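PDB 6XJ9: agarase from Pseudoalteromonas fuliginea, which probably hydrolyses the beta-1,4 linkages of agarose, as a family 50 glycoside hydrolase from a marine bacterium. Local coordinates for residues E94-T100 / V123-Y128; A644-L649 / Y699-V703; K549-V553 / L564-A568; T278-R282 / N497-V502; N401-Y406 / S738-R742. All coordinates share one frame; numbering follows the deposited sequence.

Contact 1: E94-T100 / V123-Y128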
# COMPACT_ATOMS: atom_id res chain seq x y z
N GLU A 94 -6.08 5.54 -25.51
CA GLU A 94 -7.03 5.41 -24.42
C GLU A 94 -7.09 3.95 -24.00
O GLU A 94 -7.53 3.09 -24.78
CB GLU A 94 -8.40 5.94 -24.84
CG GLU A 94 -8.60 7.40 -24.52
CD GLU A 94 -10.04 7.85 -24.68
OE1 GLU A 94 -10.50 7.91 -25.84
OE2 GLU A 94 -10.69 8.10 -23.65
N LEU A 95 -6.64 3.67 -22.76
CA LEU A 95 -6.28 2.33 -22.33
C LEU A 95 -6.89 2.03 -20.96
O LEU A 95 -6.80 2.85 -20.05
CB LEU A 95 -4.76 2.18 -22.26
CG LEU A 95 -3.98 2.45 -23.56
CD1 LEU A 95 -2.48 2.48 -23.31
CD2 LEU A 95 -4.33 1.43 -24.64
N ALA A 96 -7.45 0.83 -20.84
CA ALA A 96 -7.84 0.27 -19.56
C ALA A 96 -7.09 -1.04 -19.34
O ALA A 96 -6.43 -1.54 -20.25
CB ALA A 96 -9.33 0.06 -19.52
N ASN A 97 -7.20 -1.59 -18.13
CA ASN A 97 -6.54 -2.85 -17.83
C ASN A 97 -7.50 -3.72 -17.01
O ASN A 97 -7.64 -3.53 -15.81
CB ASN A 97 -5.18 -2.60 -17.17
CG ASN A 97 -4.55 -3.84 -16.56
OD1 ASN A 97 -5.03 -4.95 -16.76
ND2 ASN A 97 -3.48 -3.65 -15.81
N PRO A 98 -8.20 -4.68 -17.66
CA PRO A 98 -9.11 -5.57 -16.94
C PRO A 98 -8.43 -6.77 -16.28
O PRO A 98 -9.12 -7.65 -15.76
CB PRO A 98 -10.07 -6.03 -18.05
CG PRO A 98 -9.25 -5.99 -19.32
CD PRO A 98 -8.21 -4.90 -19.11
N GLY A 99 -7.09 -6.81 -16.30
CA GLY A 99 -6.31 -7.90 -15.73
C GLY A 99 -6.19 -7.75 -14.21
O GLY A 99 -6.87 -6.92 -13.62
N THR A 100 -5.34 -8.59 -13.60
CA THR A 100 -5.21 -8.61 -12.15
C THR A 100 -3.90 -7.95 -11.72
O THR A 100 -3.70 -7.66 -10.54
CB THR A 100 -5.41 -10.02 -11.58
OG1 THR A 100 -4.47 -10.92 -12.18
CG2 THR A 100 -6.82 -10.55 -11.75
N VAL A 123 0.26 0.89 -16.91
CA VAL A 123 -1.20 0.97 -16.99
C VAL A 123 -1.77 0.21 -15.79
O VAL A 123 -1.87 -1.01 -15.84
CB VAL A 123 -1.77 0.40 -18.30
CG1 VAL A 123 -3.28 0.55 -18.40
CG2 VAL A 123 -1.08 0.94 -19.54
N PRO A 124 -2.23 0.93 -14.74
CA PRO A 124 -2.83 0.31 -13.56
C PRO A 124 -4.07 -0.51 -13.93
O PRO A 124 -4.71 -0.25 -14.93
CB PRO A 124 -3.30 1.50 -12.70
CG PRO A 124 -2.52 2.69 -13.21
CD PRO A 124 -2.19 2.40 -14.65
N VAL A 125 -4.35 -1.52 -13.10
CA VAL A 125 -5.60 -2.27 -13.12
C VAL A 125 -6.74 -1.26 -12.96
O VAL A 125 -6.71 -0.44 -12.05
CB VAL A 125 -5.58 -3.32 -11.99
CG1 VAL A 125 -6.95 -3.85 -11.62
CG2 VAL A 125 -4.61 -4.46 -12.29
N GLY A 126 -7.73 -1.32 -13.85
CA GLY A 126 -8.84 -0.39 -13.77
C GLY A 126 -9.24 0.16 -15.14
O GLY A 126 -8.84 -0.38 -16.17
N GLY A 127 -10.02 1.25 -15.12
CA GLY A 127 -10.67 1.75 -16.32
C GLY A 127 -9.75 2.64 -17.16
O GLY A 127 -8.52 2.57 -17.08
N TYR A 128 -10.37 3.52 -17.95
CA TYR A 128 -9.70 4.17 -19.06
C TYR A 128 -9.01 5.46 -18.63
O TYR A 128 -9.59 6.29 -17.92
CB TYR A 128 -10.68 4.37 -20.22
CG TYR A 128 -11.02 3.11 -20.96
CD1 TYR A 128 -10.22 2.66 -22.00
CD2 TYR A 128 -12.14 2.36 -20.64
CE1 TYR A 128 -10.51 1.49 -22.68
CE2 TYR A 128 -12.45 1.19 -21.31
CZ TYR A 128 -11.64 0.76 -22.35
OH TYR A 128 -11.93 -0.38 -23.03
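Asn-97 and Gly-126 form an antiparallel hydrogen-bonded pair, Asn-97 N donating to Gly-126 O at 2.8 Å and Gly-126 N to Asn-97 O at 3.0 Å. At Gly-127 the segment 123-128 turns a corner, and the contact passes to CA-H...O approaches such as Tyr-128 CA to Leu-95 O at 3.3 Å. Among the side chains, Asn-97 illustrates how one amide can tie several pieces of backbone. Its CG stands anti to the backbone N (chi1 168°), which carries the amide over residues 123 to 125. There ND2 donates to Val-123 O at 3.1 Å, the acceptor lying close to the amide plane, and also reaches His-101 O. The other end, OD1, accepts from Gly-99 N at 2.8 Å. With both ends engaged, the rotation of the amide is fixed. One residue earlier on the strand, Ala-96 CB sits over the centre of the Tyr-128 ring, 3.5 Å from its centroid in a CH-pi contact, and Lys-204 adds a cation-pi interaction. Val-125 CG2 rests on Gly-99 O at 3.6 Å. The whole is a strand ending in an Asx turn, set in the mostly antiparallel beta framework of the domain resembling a carbohydrate-binding module.

Contact 2: A644-L649 / Y699-V703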
# COMPACT_ATOMS: atom_id res chain seq x y z
N ALA A 644 19.79 -7.53 -13.43
CA ALA A 644 18.61 -7.86 -14.22
C ALA A 644 17.43 -6.98 -13.82
O ALA A 644 16.68 -7.31 -12.90
CB ALA A 644 18.28 -9.34 -14.12
N TYR A 645 17.29 -5.85 -14.53
CA TYR A 645 16.15 -4.96 -14.34
C TYR A 645 14.99 -5.48 -15.18
O TYR A 645 14.74 -4.96 -16.26
CB TYR A 645 16.51 -3.53 -14.77
CG TYR A 645 17.52 -2.85 -13.87
CD1 TYR A 645 18.87 -2.91 -14.15
CD2 TYR A 645 17.11 -2.14 -12.75
CE1 TYR A 645 19.80 -2.29 -13.32
CE2 TYR A 645 18.03 -1.51 -11.92
CZ TYR A 645 19.38 -1.59 -12.21
OH TYR A 645 20.29 -0.94 -11.40
N LYS A 646 14.30 -6.50 -14.65
CA LYS A 646 13.06 -7.00 -15.22
C LYS A 646 12.05 -7.14 -14.08
O LYS A 646 12.36 -6.78 -12.95
CB LYS A 646 13.25 -8.35 -15.94
CG LYS A 646 14.28 -8.35 -17.07
CD LYS A 646 13.96 -7.38 -18.20
CE LYS A 646 14.95 -7.46 -19.34
NZ LYS A 646 16.25 -6.90 -18.95
N GLU A 647 10.86 -7.66 -14.40
CA GLU A 647 9.85 -7.81 -13.37
C GLU A 647 10.16 -9.02 -12.49
O GLU A 647 9.54 -9.19 -11.44
CB GLU A 647 8.45 -7.88 -13.99
CG GLU A 647 7.95 -6.51 -14.37
CD GLU A 647 6.53 -6.46 -14.92
OE1 GLU A 647 5.73 -7.37 -14.60
OE2 GLU A 647 6.24 -5.52 -15.67
N GLY A 648 11.12 -9.85 -12.91
CA GLY A 648 11.43 -11.07 -12.19
C GLY A 648 12.49 -11.89 -12.92
O GLY A 648 12.90 -11.52 -14.02
N LEU A 649 12.93 -12.99 -12.29
CA LEU A 649 13.82 -13.95 -12.93
C LEU A 649 12.98 -15.06 -13.55
O LEU A 649 12.54 -15.97 -12.85
CB LEU A 649 14.79 -14.53 -11.89
CG LEU A 649 15.68 -13.53 -11.15
CD1 LEU A 649 16.77 -14.26 -10.38
CD2 LEU A 649 16.28 -12.52 -12.12
N TYR A 699 9.43 -10.25 -7.50
CA TYR A 699 10.77 -10.36 -8.05
C TYR A 699 11.63 -11.18 -7.10
O TYR A 699 12.34 -12.09 -7.52
CB TYR A 699 11.43 -8.98 -8.21
CG TYR A 699 12.77 -9.01 -8.91
CD1 TYR A 699 13.91 -9.48 -8.26
CD2 TYR A 699 12.91 -8.57 -10.22
CE1 TYR A 699 15.14 -9.51 -8.90
CE2 TYR A 699 14.13 -8.60 -10.87
CZ TYR A 699 15.25 -9.07 -10.20
OH TYR A 699 16.46 -9.11 -10.84
N MET A 700 11.53 -10.85 -5.81
CA MET A 700 12.33 -11.50 -4.78
C MET A 700 11.89 -12.95 -4.60
O MET A 700 12.73 -13.81 -4.31
CB MET A 700 12.24 -10.73 -3.45
CG MET A 700 13.15 -9.48 -3.42
SD MET A 700 14.90 -9.82 -3.87
CE MET A 700 15.31 -11.09 -2.67
N ASN A 701 10.60 -13.22 -4.81
CA ASN A 701 10.12 -14.59 -4.76
C ASN A 701 10.76 -15.43 -5.87
O ASN A 701 11.07 -16.60 -5.66
CB ASN A 701 8.59 -14.69 -4.77
CG ASN A 701 7.98 -14.40 -3.42
OD1 ASN A 701 8.62 -14.63 -2.39
ND2 ASN A 701 6.75 -13.92 -3.39
N SER A 702 10.96 -14.81 -7.04
CA SER A 702 11.53 -15.53 -8.16
C SER A 702 13.02 -15.79 -7.93
O SER A 702 13.54 -16.78 -8.42
CB SER A 702 11.26 -14.86 -9.48
OG SER A 702 12.05 -13.69 -9.64
N VAL A 703 13.68 -14.91 -7.18
CA VAL A 703 15.06 -15.10 -6.76
C VAL A 703 15.13 -16.27 -5.77
O VAL A 703 15.93 -17.20 -5.93
CB VAL A 703 15.65 -13.83 -6.12
CG1 VAL A 703 17.06 -14.07 -5.59
CG2 VAL A 703 15.61 -12.64 -7.08
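Tyr-699 OH donates to Ala-644 O at 2.7 Å, joining the loop after strand 640-643 to helix 689-704, parts of what is probably the (beta/alpha)8 barrel expected of this family. The hydroxyl lies in the carbonyl plane, on a lone pair of that oxygen. Ala-644 O also takes a weak bond from Lys-646 N across the inverse gamma turn centred on Tyr-645. Lys-646 O lies at the edge of the ring, near its plane, 3.3 Å from Tyr-699 CE2, while Phe-669 stacks on the same ring. A phenylalanine in place of Tyr-699 keeps the ring but would probably leave Ala-644 O without its hydroxyl donor and the turn less firmly tied to the helix. The second polar link runs through Ser-702. Its OG, set between the backbone N and the carbonyl carbon (chi1 73°), accepts from Leu-649 N at 2.9 Å, nearly straight at 173°. The same hydroxyl gives its own hydrogen to Tyr-699 O, which also receives the helical Val-703 N; both roles of the serine are thus filled. The charged ends turn to other partners, Lys-646 to Asp-622 and Glu-647 to Lys-199. Leu-649 splits its two methyls between the helix residues: CD2 lies 3.6 Å from Tyr-699 OH, and CD1 3.9 Å from Val-703 CG2.

Contact 3: K549-V553 / L564-A568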
# COMPACT_ATOMS: atom_id res chain seq x y z
N LYS A 549 44.91 -24.62 -34.23
CA LYS A 549 43.75 -25.35 -34.73
C LYS A 549 43.93 -25.75 -36.19
O LYS A 549 43.50 -26.83 -36.59
CB LYS A 549 42.44 -24.58 -34.51
CG LYS A 549 41.24 -25.07 -35.31
CD LYS A 549 39.87 -24.71 -34.73
CE LYS A 549 38.72 -25.07 -35.64
NZ LYS A 549 37.40 -24.72 -35.05
N TYR A 550 44.55 -24.87 -37.00
CA TYR A 550 44.49 -25.02 -38.45
C TYR A 550 45.83 -25.41 -39.07
O TYR A 550 45.86 -25.81 -40.23
CB TYR A 550 43.92 -23.77 -39.11
CG TYR A 550 42.44 -23.62 -38.92
CD1 TYR A 550 41.55 -24.47 -39.56
CD2 TYR A 550 41.92 -22.66 -38.06
CE1 TYR A 550 40.18 -24.35 -39.37
CE2 TYR A 550 40.56 -22.53 -37.86
CZ TYR A 550 39.69 -23.37 -38.52
OH TYR A 550 38.34 -23.25 -38.33
N THR A 551 46.91 -25.27 -38.30
CA THR A 551 48.25 -25.60 -38.78
C THR A 551 48.63 -24.65 -39.91
O THR A 551 49.45 -23.76 -39.73
CB THR A 551 48.37 -27.09 -39.15
OG1 THR A 551 47.73 -27.87 -38.15
CG2 THR A 551 49.80 -27.54 -39.34
N ASP A 552 48.00 -24.86 -41.08
CA ASP A 552 48.23 -24.07 -42.28
C ASP A 552 47.08 -23.08 -42.45
O ASP A 552 45.94 -23.40 -42.12
CB ASP A 552 48.31 -24.95 -43.53
CG ASP A 552 49.19 -26.18 -43.38
OD1 ASP A 552 50.35 -26.02 -42.95
OD2 ASP A 552 48.71 -27.29 -43.70
N VAL A 553 47.39 -21.90 -43.00
CA VAL A 553 46.41 -20.84 -43.18
C VAL A 553 45.31 -21.32 -44.13
O VAL A 553 44.15 -20.97 -43.95
CB VAL A 553 47.06 -19.51 -43.61
CG1 VAL A 553 47.51 -19.49 -45.06
CG2 VAL A 553 46.20 -18.30 -43.29
N LEU A 564 43.62 -15.32 -47.46
CA LEU A 564 44.83 -14.81 -46.83
C LEU A 564 46.04 -15.51 -47.45
O LEU A 564 46.04 -16.73 -47.62
CB LEU A 564 44.76 -15.07 -45.32
CG LEU A 564 43.56 -14.47 -44.58
CD1 LEU A 564 43.49 -15.01 -43.16
CD2 LEU A 564 43.63 -12.95 -44.58
N ALA A 565 47.07 -14.72 -47.77
CA ALA A 565 48.26 -15.21 -48.44
C ALA A 565 49.13 -16.00 -47.47
O ALA A 565 49.77 -16.98 -47.86
CB ALA A 565 49.02 -14.06 -49.05
N SER A 566 49.15 -15.57 -46.20
CA SER A 566 50.08 -16.13 -45.23
C SER A 566 49.58 -15.89 -43.81
O SER A 566 48.72 -15.04 -43.58
CB SER A 566 51.46 -15.54 -45.41
OG SER A 566 51.50 -14.22 -44.89
N TRP A 567 50.16 -16.64 -42.86
CA TRP A 567 49.90 -16.41 -41.45
C TRP A 567 50.33 -14.99 -41.08
O TRP A 567 49.66 -14.33 -40.28
CB TRP A 567 50.56 -17.48 -40.58
CG TRP A 567 49.73 -18.72 -40.47
CD1 TRP A 567 50.05 -19.97 -40.91
CD2 TRP A 567 48.41 -18.82 -39.91
NE1 TRP A 567 49.03 -20.84 -40.66
CE2 TRP A 567 48.01 -20.17 -40.04
CE3 TRP A 567 47.53 -17.91 -39.31
CZ2 TRP A 567 46.76 -20.61 -39.59
CZ3 TRP A 567 46.31 -18.35 -38.86
CH2 TRP A 567 45.93 -19.69 -39.00
N ALA A 568 51.42 -14.52 -41.69
CA ALA A 568 51.89 -13.16 -41.51
C ALA A 568 50.81 -12.16 -41.89
O ALA A 568 50.72 -11.10 -41.27
CB ALA A 568 53.16 -12.93 -42.30
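Val-553 and Trp-567 make the tight half of this contact, their side chains running past each other in opposite senses. Val-553 CB lies over the five-membered ring of the indole, 3.8 Å from its centroid and 12° off the ring normal, a CH-pi contact. The branch CG2 continues to Leu-564 CB at 4.1 Å, where the two side chains cross at about a right angle. At the indole edge the fit is looser: Tyr-550 CB stands 4.3 Å from Trp-567 CZ2. Polar contact is modest too. Trp-567 NE1 donates to Thr-551 O at 3.1 Å in a weak bond bent to 135°, and Val-553 N, itself a donor, crowds NE1 at 3.0 Å without bonding it. Substituting alanine for Trp-567 removes the indole and would probably open a gap beneath Val-553 while leaving Thr-551 O without this donor. The solvent side is different in character, with Thr-551, Asp-552 and Ala-565 exposed and their side chains directed off the interface. Inward, Leu-556 and Met-546 touch the indole and Phe-570 meets it edge-to-face. Thr-551, with positive phi, marks where helix 537-550 stops, and Ser-566 is the N-cap of helix 567-572, its OG bonded to Glu-569 N. The indole thus packs the C-terminal end of helix 537-550 and the start of 553-560 against the capped start of 567-572, a helix-loop-helix arrangement of consecutive helices.

Contact 4: T278-R282 / N497-V502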
# COMPACT_ATOMS: atom_id res chain seq x y z
N THR A 278 33.92 -21.93 8.64
CA THR A 278 35.28 -21.67 8.19
C THR A 278 35.73 -20.29 8.68
O THR A 278 36.89 -19.95 8.54
CB THR A 278 35.39 -21.75 6.67
OG1 THR A 278 34.65 -20.64 6.16
CG2 THR A 278 34.88 -23.05 6.10
N GLY A 279 34.79 -19.52 9.25
CA GLY A 279 35.08 -18.15 9.65
C GLY A 279 34.98 -17.17 8.49
O GLY A 279 35.32 -16.00 8.66
N TYR A 280 34.52 -17.65 7.32
CA TYR A 280 34.27 -16.79 6.16
C TYR A 280 32.98 -17.17 5.43
O TYR A 280 32.55 -18.32 5.48
CB TYR A 280 35.46 -16.82 5.21
CG TYR A 280 36.74 -16.36 5.85
CD1 TYR A 280 37.04 -15.01 5.95
CD2 TYR A 280 37.62 -17.27 6.41
CE1 TYR A 280 38.20 -14.58 6.57
CE2 TYR A 280 38.78 -16.85 7.04
CZ TYR A 280 39.08 -15.50 7.11
OH TYR A 280 40.22 -15.09 7.72
N PHE A 281 32.37 -16.20 4.74
CA PHE A 281 31.22 -16.52 3.90
C PHE A 281 31.69 -17.42 2.76
O PHE A 281 32.77 -17.20 2.21
CB PHE A 281 30.57 -15.25 3.35
CG PHE A 281 29.73 -14.50 4.36
CD1 PHE A 281 28.38 -14.77 4.50
CD2 PHE A 281 30.30 -13.54 5.19
CE1 PHE A 281 27.61 -14.10 5.44
CE2 PHE A 281 29.53 -12.86 6.12
CZ PHE A 281 28.18 -13.14 6.24
N ARG A 282 30.89 -18.42 2.40
CA ARG A 282 31.26 -19.37 1.35
C ARG A 282 30.01 -19.94 0.70
O ARG A 282 28.90 -19.55 1.06
CB ARG A 282 32.15 -20.45 1.97
CG ARG A 282 31.44 -21.26 3.04
CD ARG A 282 32.35 -22.26 3.75
NE ARG A 282 31.58 -23.06 4.69
CZ ARG A 282 30.96 -24.20 4.39
NH1 ARG A 282 31.04 -24.70 3.17
NH2 ARG A 282 30.30 -24.86 5.33
N ASN A 497 40.57 -8.32 5.89
CA ASN A 497 40.30 -9.74 6.09
C ASN A 497 39.06 -9.98 6.96
O ASN A 497 38.87 -11.08 7.49
CB ASN A 497 41.53 -10.51 6.60
CG ASN A 497 41.52 -11.97 6.22
OD1 ASN A 497 41.49 -12.85 7.09
ND2 ASN A 497 41.55 -12.25 4.93
N SER A 498 38.20 -8.96 7.08
CA SER A 498 37.01 -9.06 7.91
C SER A 498 36.11 -10.20 7.46
O SER A 498 35.81 -10.32 6.28
CB SER A 498 36.24 -7.76 7.91
OG SER A 498 35.08 -7.90 8.70
N PRO A 499 35.62 -11.04 8.41
CA PRO A 499 34.61 -12.06 8.12
C PRO A 499 33.26 -11.49 7.70
O PRO A 499 32.45 -12.20 7.12
CB PRO A 499 34.45 -12.82 9.45
CG PRO A 499 34.90 -11.84 10.50
CD PRO A 499 36.00 -11.03 9.84
N TRP A 500 33.06 -10.19 7.97
CA TRP A 500 31.82 -9.49 7.69
C TRP A 500 31.70 -9.20 6.19
O TRP A 500 30.62 -8.84 5.73
CB TRP A 500 31.73 -8.21 8.53
CG TRP A 500 31.55 -8.54 9.97
CD1 TRP A 500 32.53 -8.71 10.91
CD2 TRP A 500 30.30 -8.81 10.63
NE1 TRP A 500 31.97 -9.04 12.12
CE2 TRP A 500 30.61 -9.12 11.97
CE3 TRP A 500 28.97 -8.83 10.20
CZ2 TRP A 500 29.61 -9.44 12.90
CZ3 TRP A 500 27.99 -9.14 11.13
CH2 TRP A 500 28.31 -9.44 12.45
N ALA A 501 32.80 -9.35 5.46
CA ALA A 501 32.81 -9.12 4.02
C ALA A 501 32.38 -10.41 3.32
O ALA A 501 33.14 -11.37 3.25
CB ALA A 501 34.17 -8.64 3.57
N VAL A 502 31.16 -10.41 2.78
CA VAL A 502 30.62 -11.58 2.12
C VAL A 502 31.47 -11.98 0.92
O VAL A 502 31.69 -13.17 0.70
CB VAL A 502 29.14 -11.40 1.75
CG1 VAL A 502 28.53 -12.66 1.16
CG2 VAL A 502 28.31 -10.92 2.93
O HOH W 1 39.02 -12.57 9.60
O HOH W 2 33.78 -14.73 1.50
O HOH W 3 33.71 -13.67 4.90
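Val-502 CG2 stands over the centre of one face of the Phe-281 ring, 3.8 Å above its plane, as a CH-pi contact. At the edge of that ring Pro-499 O comes within 3.2 Å of CE2, and Tyr-300 meets the ring edge-to-face. These residues join the loop leading into strand 282-286 to a type I beta turn, Ser-498 to Ala-501, at the start of parallel strand 501-506, probably part of the (beta/alpha)8 barrel usual for this family. The Tyr-280 ring is likewise approached at its edge by Asn-497, while His-613 packs against it edge-to-face. Tyr-280 OH donates to Asn-497 OD1 at 2.7 Å, tilted 28° from the carbonyl plane; ring and amide cross with their planes 62° apart. Asn-497 CG, anti to its own backbone N (chi1 -153°), swings the amide out to meet the phenol. A water bonded to Asn-497 O also reaches the phenol oxygen, but weakly. Gly-279 O also touches Pro-499 CB at 3.4 Å. No direct backbone hydrogen bond joins the two segments; waters bridge them instead. One water accepts from Phe-281 N and donates to both Pro-499 O and Ala-501 O, each at 2.9 Å, so three polar groups are satisfied at a single point, in the plane of the Phe-281 ring. A further water spans the two segments, donating to Phe-281 O at 2.8 Å and to Val-502 O at 2.7 Å.

Contact 5: N401-Y406 / S738-R742; sequences NLERKY and SVTDR
Lys-405 reaches from the last turn of helix 397-406 to Asp-741, in a type I beta turn (Ser-738 to Asp-741) ahead of helix 745-763. From CB, directed toward that turn, the chain leaves with CG anti to the backbone N (chi1 -174°) and stays extended. CG passes over the centre of the neighbouring Tyr-406 ring, 3.9 Å above its plane. CD then comes 3.6 Å from Asp-741 OD2, and CE 3.4 Å from the same oxygen. At the tip, NZ closes a salt bridge to Asp-741 OD2 at 2.6 Å and donates to a water that in turn bonds Thr-740 O. Each carboxylate oxygen has two partners: OD2 meets the lysine on its anti side and Tyr-406 OH, at 2.7 Å, on its syn side, while OD1 is held by Arg-424 and Tyr-398. This buried charge is therefore probably well compensated. One helical turn earlier, the side chain of Asn-401 holds the backbone of the beta turn. Arg-404 steadies the amide with NE and NH2 both on OD1, and Phe-226 O takes another bond from ND2. Asn-401 ND2 donates to Val-739 O at 2.7 Å, coming from above that carbonyl's plane, 46° out of it.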
# COMPACT_ATOMS: atom_id res chain seq x y z
N ASN A 401 19.87 17.25 3.92
CA ASN A 401 18.81 16.73 4.77
C ASN A 401 19.37 15.94 5.95
O ASN A 401 18.80 16.01 7.05
CB ASN A 401 17.77 15.96 3.96
CG ASN A 401 16.96 16.90 3.08
OD1 ASN A 401 16.85 18.09 3.38
ND2 ASN A 401 16.40 16.36 2.01
N LEU A 402 20.46 15.21 5.73
CA LEU A 402 21.09 14.42 6.78
C LEU A 402 21.60 15.33 7.89
O LEU A 402 21.50 15.00 9.07
CB LEU A 402 22.25 13.60 6.21
CG LEU A 402 21.90 12.40 5.33
CD1 LEU A 402 23.17 11.61 5.04
CD2 LEU A 402 20.87 11.50 6.00
N GLU A 403 22.22 16.45 7.49
CA GLU A 403 22.77 17.38 8.46
C GLU A 403 21.64 18.12 9.17
O GLU A 403 21.72 18.34 10.38
CB GLU A 403 23.74 18.35 7.79
CG GLU A 403 24.42 19.27 8.80
CD GLU A 403 25.51 20.15 8.22
OE1 GLU A 403 25.59 20.26 6.98
OE2 GLU A 403 26.27 20.73 9.01
N ARG A 404 20.58 18.45 8.43
CA ARG A 404 19.40 19.06 9.03
C ARG A 404 18.81 18.10 10.07
O ARG A 404 18.36 18.53 11.13
CB ARG A 404 18.38 19.44 7.96
CG ARG A 404 18.68 20.75 7.23
CD ARG A 404 17.48 21.29 6.46
NE ARG A 404 17.52 20.78 5.11
CZ ARG A 404 17.44 21.48 3.98
NH1 ARG A 404 17.25 22.79 3.98
NH2 ARG A 404 17.53 20.83 2.83
N LYS A 405 18.82 16.81 9.74
CA LYS A 405 18.07 15.81 10.49
C LYS A 405 18.88 15.33 11.69
O LYS A 405 18.32 15.10 12.76
CB LYS A 405 17.69 14.63 9.60
CG LYS A 405 16.78 13.59 10.23
CD LYS A 405 16.29 12.60 9.19
CE LYS A 405 15.42 11.49 9.74
NZ LYS A 405 14.93 10.62 8.64
N TYR A 406 20.19 15.15 11.48
CA TYR A 406 21.04 14.40 12.40
C TYR A 406 22.21 15.25 12.87
O TYR A 406 23.07 14.78 13.61
CB TYR A 406 21.64 13.19 11.69
CG TYR A 406 20.68 12.12 11.24
CD1 TYR A 406 20.00 11.33 12.15
CD2 TYR A 406 20.49 11.85 9.89
CE1 TYR A 406 19.12 10.34 11.73
CE2 TYR A 406 19.63 10.85 9.46
CZ TYR A 406 18.94 10.09 10.38
OH TYR A 406 18.08 9.10 9.97
N SER A 738 13.46 8.21 0.34
CA SER A 738 13.37 9.45 -0.43
C SER A 738 14.54 10.38 -0.10
O SER A 738 15.36 10.08 0.77
CB SER A 738 12.05 10.15 -0.16
OG SER A 738 12.07 10.75 1.14
N VAL A 739 14.58 11.53 -0.78
CA VAL A 739 15.63 12.53 -0.61
C VAL A 739 15.58 13.15 0.79
O VAL A 739 16.56 13.77 1.22
CB VAL A 739 15.49 13.60 -1.71
CG1 VAL A 739 14.18 14.37 -1.60
CG2 VAL A 739 16.67 14.56 -1.74
N THR A 740 14.45 13.07 1.49
CA THR A 740 14.34 13.60 2.85
C THR A 740 14.55 12.50 3.90
O THR A 740 14.18 12.68 5.07
CB THR A 740 13.01 14.34 3.08
OG1 THR A 740 11.93 13.47 2.76
CG2 THR A 740 12.89 15.64 2.32
N ASP A 741 15.16 11.37 3.50
CA ASP A 741 15.53 10.29 4.41
C ASP A 741 14.28 9.66 5.02
O ASP A 741 14.32 9.15 6.15
CB ASP A 741 16.58 10.73 5.44
CG ASP A 741 17.19 9.58 6.24
OD1 ASP A 741 17.87 8.73 5.63
OD2 ASP A 741 17.02 9.57 7.49
N ARG A 742 13.18 9.65 4.25
CA ARG A 742 12.01 8.90 4.67
C ARG A 742 11.95 7.58 3.90
O ARG A 742 11.72 7.59 2.69
CB ARG A 742 10.72 9.68 4.42
CG ARG A 742 10.58 10.94 5.26
CD ARG A 742 9.28 11.69 5.02
NE ARG A 742 8.92 12.47 6.20
CZ ARG A 742 7.78 13.14 6.36
NH1 ARG A 742 6.89 13.16 5.38
NH2 ARG A 742 7.55 13.80 7.49
O HOH W 4 13.13 12.28 7.66

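Overall arrangement
The five contacts show how one chain varies its chemistry with place. Contacts 2 and 5 are the buried ones: both fix a loop to a helix through side chains bonded to backbone groups, but only contact 5 adds a salt bridge. Contacts 1, 3 and 4 are partly buried. Contact 1 is built on strand pairing in the beta-rich N-terminal region and touches the second subunit, its nearest atoms about 9 Å from contact 2. Contact 4 adds bridging waters to ring packing and a direct phenol-amide bond. Contact 3, largely apolar, lies at the periphery, about 44 Å from the chain's centre and opposite contact 5. Along the chain, contacts 2 and 3 nest within the loop closed by contact 5, which crosses contact 4.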